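Local coordinates for protein Cry37AA1 (Bacillus thuringiensis, PDB 4RHZ) that pairs with Cry23Aa1 in a binary, probably insecticidal, toxin complex and binds calcium through a beta-sandwich of the C2 type, at residues Tyr4-Thr9 and Ile60-Asp65; Ala29-Pro34 and Ser68-Met73. One frame throughout, in Å; residues are numbered along the deposited sequence. Where two conformers were deposited one is given.

Interaction 1. Residues Tyr4-Thr9 and Ile60-Asp65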
loop_
_atom_site.group_PDB
_atom_site.type_symbol
_atom_site.label_atom_id
_atom_site.label_comp_id
_atom_site.label_asym_id
_atom_site.label_seq_id
_atom_site.Cartn_x
_atom_site.Cartn_y
_atom_site.Cartn_z
ATOM N N TYR B 4 7.595 -27.539 -5.974
ATOM C CA TYR B 4 7.174 -26.240 -6.508
ATOM C C TYR B 4 8.269 -25.454 -7.159
ATOM O O TYR B 4 9.432 -25.510 -6.753
ATOM C CB TYR B 4 6.543 -25.375 -5.438
ATOM C CG TYR B 4 5.298 -25.988 -4.883
ATOM C CD1 TYR B 4 4.063 -25.752 -5.488
ATOM C CD2 TYR B 4 5.341 -26.830 -3.739
ATOM C CE1 TYR B 4 2.893 -26.328 -4.979
ATOM C CE2 TYR B 4 4.209 -27.396 -3.237
ATOM C CZ TYR B 4 2.971 -27.137 -3.867
ATOM O OH TYR B 4 1.802 -27.693 -3.381
ATOM N N ASN B 5 7.888 -24.731 -8.201
ATOM C CA ASN B 5 8.770 -23.738 -8.799
ATOM C C ASN B 5 8.572 -22.541 -7.897
ATOM O O ASN B 5 7.484 -22.118 -7.684
ATOM C CB ASN B 5 8.373 -23.467 -10.282
ATOM C CG ASN B 5 8.974 -24.518 -11.270
ATOM O OD1 ASN B 5 10.148 -24.851 -11.169
ATOM N ND2 ASN B 5 8.196 -24.981 -12.246
ATOM N N ALA B 6 9.631 -22.053 -7.286
ATOM C CA ALA B 6 9.542 -20.867 -6.455
ATOM C C ALA B 6 10.353 -19.755 -7.115
ATOM O O ALA B 6 11.522 -19.955 -7.452
ATOM C CB ALA B 6 10.022 -21.133 -5.037
ATOM N N THR B 7 9.711 -18.590 -7.278
ATOM C CA THR B 7 10.294 -17.451 -8.007
ATOM C C THR B 7 10.428 -16.296 -7.029
ATOM O O THR B 7 9.476 -15.874 -6.430
ATOM C CB THR B 7 9.417 -17.055 -9.273
ATOM O OG1 THR B 7 9.309 -18.185 -10.175
ATOM C CG2 THR B 7 10.010 -15.778 -10.073
ATOM N N PHE B 8 11.665 -15.858 -6.835
ATOM C CA PHE B 8 12.056 -14.919 -5.856
ATOM C C PHE B 8 12.357 -13.656 -6.595
ATOM O O PHE B 8 13.083 -13.688 -7.598
ATOM C CB PHE B 8 13.348 -15.436 -5.137
ATOM C CG PHE B 8 13.108 -16.735 -4.394
ATOM C CD1 PHE B 8 13.422 -17.969 -4.982
ATOM C CD2 PHE B 8 12.450 -16.733 -3.172
ATOM C CE1 PHE B 8 13.135 -19.148 -4.345
ATOM C CE2 PHE B 8 12.153 -17.921 -2.504
ATOM C CZ PHE B 8 12.506 -19.131 -3.084
ATOM N N THR B 9 11.835 -12.527 -6.100
ATOM C CA THR B 9 12.215 -11.251 -6.737
ATOM C C THR B 9 12.824 -10.403 -5.693
ATOM O O THR B 9 12.156 -10.040 -4.765
ATOM C CB THR B 9 10.991 -10.516 -7.310
ATOM O OG1 THR B 9 10.351 -11.398 -8.216
ATOM C CG2 THR B 9 11.418 -9.250 -8.049
ATOM N N ILE B 60 13.634 -21.564 -8.550
ATOM C CA ILE B 60 14.313 -22.674 -7.852
ATOM C C ILE B 60 13.267 -23.750 -7.636
ATOM O O ILE B 60 12.081 -23.448 -7.394
ATOM C CB ILE B 60 14.757 -22.241 -6.410
ATOM C CG1 ILE B 60 15.824 -21.173 -6.436
ATOM C CG2 ILE B 60 15.372 -23.383 -5.639
ATOM C CD1 ILE B 60 16.311 -20.875 -5.057
ATOM N N LYS B 61 13.654 -25.010 -7.657
ATOM C CA LYS B 61 12.638 -26.005 -7.328
ATOM C C LYS B 61 12.716 -26.367 -5.868
ATOM O O LYS B 61 13.809 -26.571 -5.339
ATOM C CB LYS B 61 12.819 -27.208 -8.215
ATOM C CG LYS B 61 12.046 -27.084 -9.532
ATOM C CD LYS B 61 12.955 -27.043 -10.708
ATOM C CE LYS B 61 12.146 -27.216 -12.009
ATOM N NZ LYS B 61 11.439 -28.548 -11.981
ATOM N N ILE B 62 11.570 -26.429 -5.189
ATOM C CA ILE B 62 11.580 -26.624 -3.770
ATOM C C ILE B 62 10.422 -27.475 -3.261
ATOM O O ILE B 62 9.432 -27.628 -3.944
ATOM C CB ILE B 62 11.578 -25.290 -2.977
ATOM C CG1 ILE B 62 10.266 -24.574 -3.104
ATOM C CG2 ILE B 62 12.789 -24.378 -3.324
ATOM C CD1 ILE B 62 10.231 -23.309 -2.232
ATOM N N SER B 63 10.568 -28.036 -2.071
ATOM C CA SER B 63 9.498 -28.798 -1.436
ATOM C C SER B 63 9.681 -28.751 0.043
ATOM O O SER B 63 10.785 -28.413 0.543
ATOM C CB SER B 63 9.489 -30.256 -1.917
ATOM O OG SER B 63 10.702 -30.904 -1.541
ATOM N N SER B 64 8.621 -29.082 0.727
ATOM C CA SER B 64 8.588 -29.145 2.147
ATOM C C SER B 64 8.851 -30.537 2.680
ATOM O O SER B 64 8.992 -31.489 1.958
ATOM C CB SER B 64 7.274 -28.637 2.651
ATOM O OG SER B 64 6.279 -29.573 2.475
ATOM N N ASP B 65 8.827 -30.623 3.983
ATOM C CA ASP B 65 9.081 -31.815 4.723
ATOM C C ASP B 65 8.131 -32.882 4.344
ATOM O O ASP B 65 8.491 -34.010 4.196
ATOM C CB ASP B 65 8.502 -31.496 6.076
ATOM C CG ASP B 65 9.466 -31.453 7.107
ATOM O OD1 ASP B 65 9.152 -30.880 8.137
ATOM O OD2 ASP B 65 10.542 -31.980 6.895
#
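Y4 and I62, and two residues further along A6 and I60, form hydrogen-bonded antiparallel pairs that join strand 4-9 to strand 60-62 at one border of a four-stranded sheet in the C2-type beta-sandwich. Each pair exchanges two backbone bonds; the one from Y4 N to I62 O is short, 2.7 Å, and nearly straight at 172°. Between them N5 faces K61 as a non-hydrogen-bonded pair, where K61 CA lies 3.3 Å from Y4 O in a CA-H...O contact.

A6, F8 and I62 supply apolar surface to the sandwich interior, with I60 at its margin. The small methyl of A6 leaves room for the far end of I62, whose CD1 comes within 3.6 Å of A6 CB. I62 sets CG1 between its own N and carbonyl carbon (chi1 70°), which carries CD1 across to that methyl. In the conformer given, I60 and F8 cross at about a right angle; strand 38-43 meets both through I40.

On the opposite face N5 and K61 run side by side, a polar pair suited to a less buried surface. K61, bent at chi2 and chi4, brings its aliphatic chain alongside the amide, with CE 3.2 Å from N5 OD1.

Interaction 2. Residues Ala29-Pro34 and Ser68-Met73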
loop_
_atom_site.group_PDB
_atom_site.type_symbol
_atom_site.label_atom_id
_atom_site.label_comp_id
_atom_site.label_asym_id
_atom_site.label_seq_id
_atom_site.Cartn_x
_atom_site.Cartn_y
_atom_site.Cartn_z
ATOM N N ALA B 29 17.218 -18.638 2.067
ATOM C CA ALA B 29 15.897 -18.901 2.548
ATOM C C ALA B 29 15.853 -20.297 3.222
ATOM O O ALA B 29 16.754 -21.145 2.987
ATOM C CB ALA B 29 14.978 -18.889 1.368
ATOM N N TYR B 30 14.784 -20.549 3.970
ATOM C CA TYR B 30 14.452 -21.891 4.421
ATOM C C TYR B 30 12.972 -21.909 4.686
ATOM O O TYR B 30 12.378 -20.849 4.952
ATOM C CB TYR B 30 15.235 -22.270 5.722
ATOM C CG TYR B 30 14.997 -21.387 6.979
ATOM C CD1 TYR B 30 14.062 -21.731 7.915
ATOM C CD2 TYR B 30 15.763 -20.276 7.231
ATOM C CE1 TYR B 30 13.814 -20.939 9.045
ATOM C CE2 TYR B 30 15.575 -19.503 8.382
ATOM C CZ TYR B 30 14.586 -19.851 9.278
ATOM O OH TYR B 30 14.333 -19.107 10.408
ATOM N N LEU B 31 12.364 -23.084 4.687
ATOM C CA LEU B 31 10.965 -23.188 5.038
ATOM C C LEU B 31 10.704 -23.149 6.540
ATOM O O LEU B 31 10.196 -22.132 7.076
ATOM C CB LEU B 31 10.329 -24.429 4.414
ATOM C CG LEU B 31 9.915 -24.280 2.931
ATOM C CD1 LEU B 31 10.887 -23.512 2.071
ATOM C CD2 LEU B 31 9.649 -25.675 2.255
ATOM N N THR B 32 11.050 -24.230 7.238
ATOM C CA THR B 32 10.707 -24.284 8.666
ATOM C C THR B 32 11.881 -24.604 9.516
ATOM O O THR B 32 11.854 -24.312 10.729
ATOM C CB THR B 32 9.607 -25.273 8.950
ATOM O OG1 THR B 32 9.950 -26.498 8.334
ATOM C CG2 THR B 32 8.234 -24.797 8.279
ATOM N N ASN B 33 12.904 -25.206 8.895
ATOM C CA ASN B 33 14.118 -25.615 9.594
ATOM C C ASN B 33 15.291 -24.737 9.235
ATOM O O ASN B 33 15.791 -24.806 8.152
ATOM C CB ASN B 33 14.460 -27.120 9.312
ATOM C CG ASN B 33 15.646 -27.634 10.208
ATOM O OD1 ASN B 33 16.586 -26.861 10.534
ATOM N ND2 ASN B 33 15.589 -28.951 10.622
ATOM N N PRO B 34 15.785 -23.954 10.171
ATOM C CA PRO B 34 16.857 -22.976 9.817
ATOM C C PRO B 34 18.154 -23.622 9.302
ATOM O O PRO B 34 18.954 -22.922 8.612
ATOM C CB PRO B 34 17.165 -22.286 11.150
ATOM C CG PRO B 34 15.903 -22.370 11.891
ATOM C CD PRO B 34 15.277 -23.742 11.535
ATOM N N SER B 68 3.642 -31.059 1.468
ATOM C CA SER B 68 2.464 -30.207 1.501
ATOM C C SER B 68 2.705 -28.830 0.867
ATOM O O SER B 68 3.878 -28.489 0.571
ATOM C CB SER B 68 2.026 -30.022 2.936
ATOM O OG SER B 68 1.144 -31.095 3.170
ATOM N N PRO B 69 1.610 -28.052 0.640
ATOM C CA PRO B 69 1.848 -26.678 0.102
ATOM C C PRO B 69 2.684 -25.818 1.083
ATOM O O PRO B 69 2.590 -25.970 2.296
ATOM C CB PRO B 69 0.419 -26.104 -0.114
ATOM C CG PRO B 69 -0.515 -27.352 -0.226
ATOM C CD PRO B 69 0.161 -28.414 0.659
ATOM N N ILE B 70 3.498 -24.932 0.535
ATOM C CA ILE B 70 4.350 -24.026 1.313
ATOM C C ILE B 70 3.603 -22.717 1.696
ATOM O O ILE B 70 3.194 -21.930 0.838
ATOM C CB ILE B 70 5.622 -23.738 0.494
ATOM C CG1 ILE B 70 6.228 -25.095 0.097
ATOM C CG2 ILE B 70 6.553 -22.824 1.252
ATOM C CD1 ILE B 70 7.186 -25.099 -1.054
ATOM N N ASN B 71 3.469 -22.500 2.989
ATOM C CA ASN B 71 2.718 -21.460 3.666
ATOM C C ASN B 71 3.664 -20.395 4.234
ATOM O O ASN B 71 3.224 -19.373 4.737
ATOM C CB ASN B 71 1.998 -22.133 4.858
ATOM C CG ASN B 71 2.988 -22.902 5.800
ATOM O OD1 ASN B 71 3.754 -23.786 5.367
ATOM N ND2 ASN B 71 2.967 -22.550 7.079
ATOM N N GLN B 72 4.959 -20.684 4.223
ATOM C CA GLN B 72 5.919 -19.936 5.031
ATOM C C GLN B 72 7.321 -19.988 4.440
ATOM O O GLN B 72 7.788 -21.039 4.031
ATOM C CB GLN B 72 5.984 -20.540 6.464
ATOM C CG GLN B 72 6.993 -19.941 7.426
ATOM C CD GLN B 72 6.923 -20.565 8.870
ATOM O OE1 GLN B 72 5.865 -20.564 9.537
ATOM N NE2 GLN B 72 8.048 -21.104 9.324
ATOM N N MET B 73 8.046 -18.871 4.491
ATOM C CA MET B 73 9.395 -18.913 4.052
ATOM C C MET B 73 10.118 -17.857 4.801
ATOM O O MET B 73 9.545 -16.783 5.052
ATOM C CB MET B 73 9.383 -18.729 2.524
ATOM C CG MET B 73 10.737 -18.744 1.908
ATOM S SD MET B 73 10.943 -19.717 0.360
ATOM C CE MET B 73 9.448 -20.182 -0.287
#
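L31 and I70 meet at about a right angle in the buried part of this contact, between the turn after strand 26-30 and the loop that leads into strand 73-81. The branched leucine suits the junction because its carbons reach different neighbours: L31 CG rests 4.0 Å from I70 CG2, CD2 lies against CG1 and CD1 of I70, and CD1 turns to the sulfur of M73. L31 CG stands beside its own backbone N, anti to the carbonyl carbon (chi1 -81°), which carries the two methyls to I70 and M73. A29, one residue before the end of its strand, adds a small methyl 4.2 Å from M73 SD, a compact apolar surface beside the flexible thioether. Toward strand 55-62, I62 packs on both I70 and M73.

The other side is more polar and more sparsely touched. Q72 is extended as far as CD (chi1 and chi2 both 177°), and here the neighbour is the Cry23AA1 chain rather than the sandwich core. The stronger partner of Q72 NE2 is T247 O of that chain; its bond to L31 O, at 3.3 Å, is secondary, rather bent at 148° and tilted from both the carbonyl and amide planes. T32 offers CG2 to the same amide nitrogen from across, 3.8 Å away. Y30 OH bonds to T247 OG1 of Cry23AA1. The chemistry thus divides the contact, with hydrocarbon and sulfur packing together at the end of the sandwich, and the amide of Q72 linking the two loops and, with Y30 OH and the T32 backbone, meeting the partner toxin.

Overall arrangement
Interactions 1 and 2 lie at the same end of the beta-sandwich, their centres about 9 Å apart, and their segments alternate along the chain. Interaction 1 belongs to one sheet; in interaction 2, segment 68-73 crosses from that sheet to the other, where it meets the turn after strand 26-30. Side chains bridge the two contacts. F8 CE2 packs 3.6 Å from M73 SD, carrying the interior of the first contact into the second. Nearer the surface, L31 CD2 touches S64 CA at 3.6 Å, and Y4 OH lies 3.6 Å from P69 CA. Both contacts lie away from the calcium site of D89 and E112. Interaction 2 borders Cry23AA1, whereas no other chain of the assembly touches the segments of interaction 1.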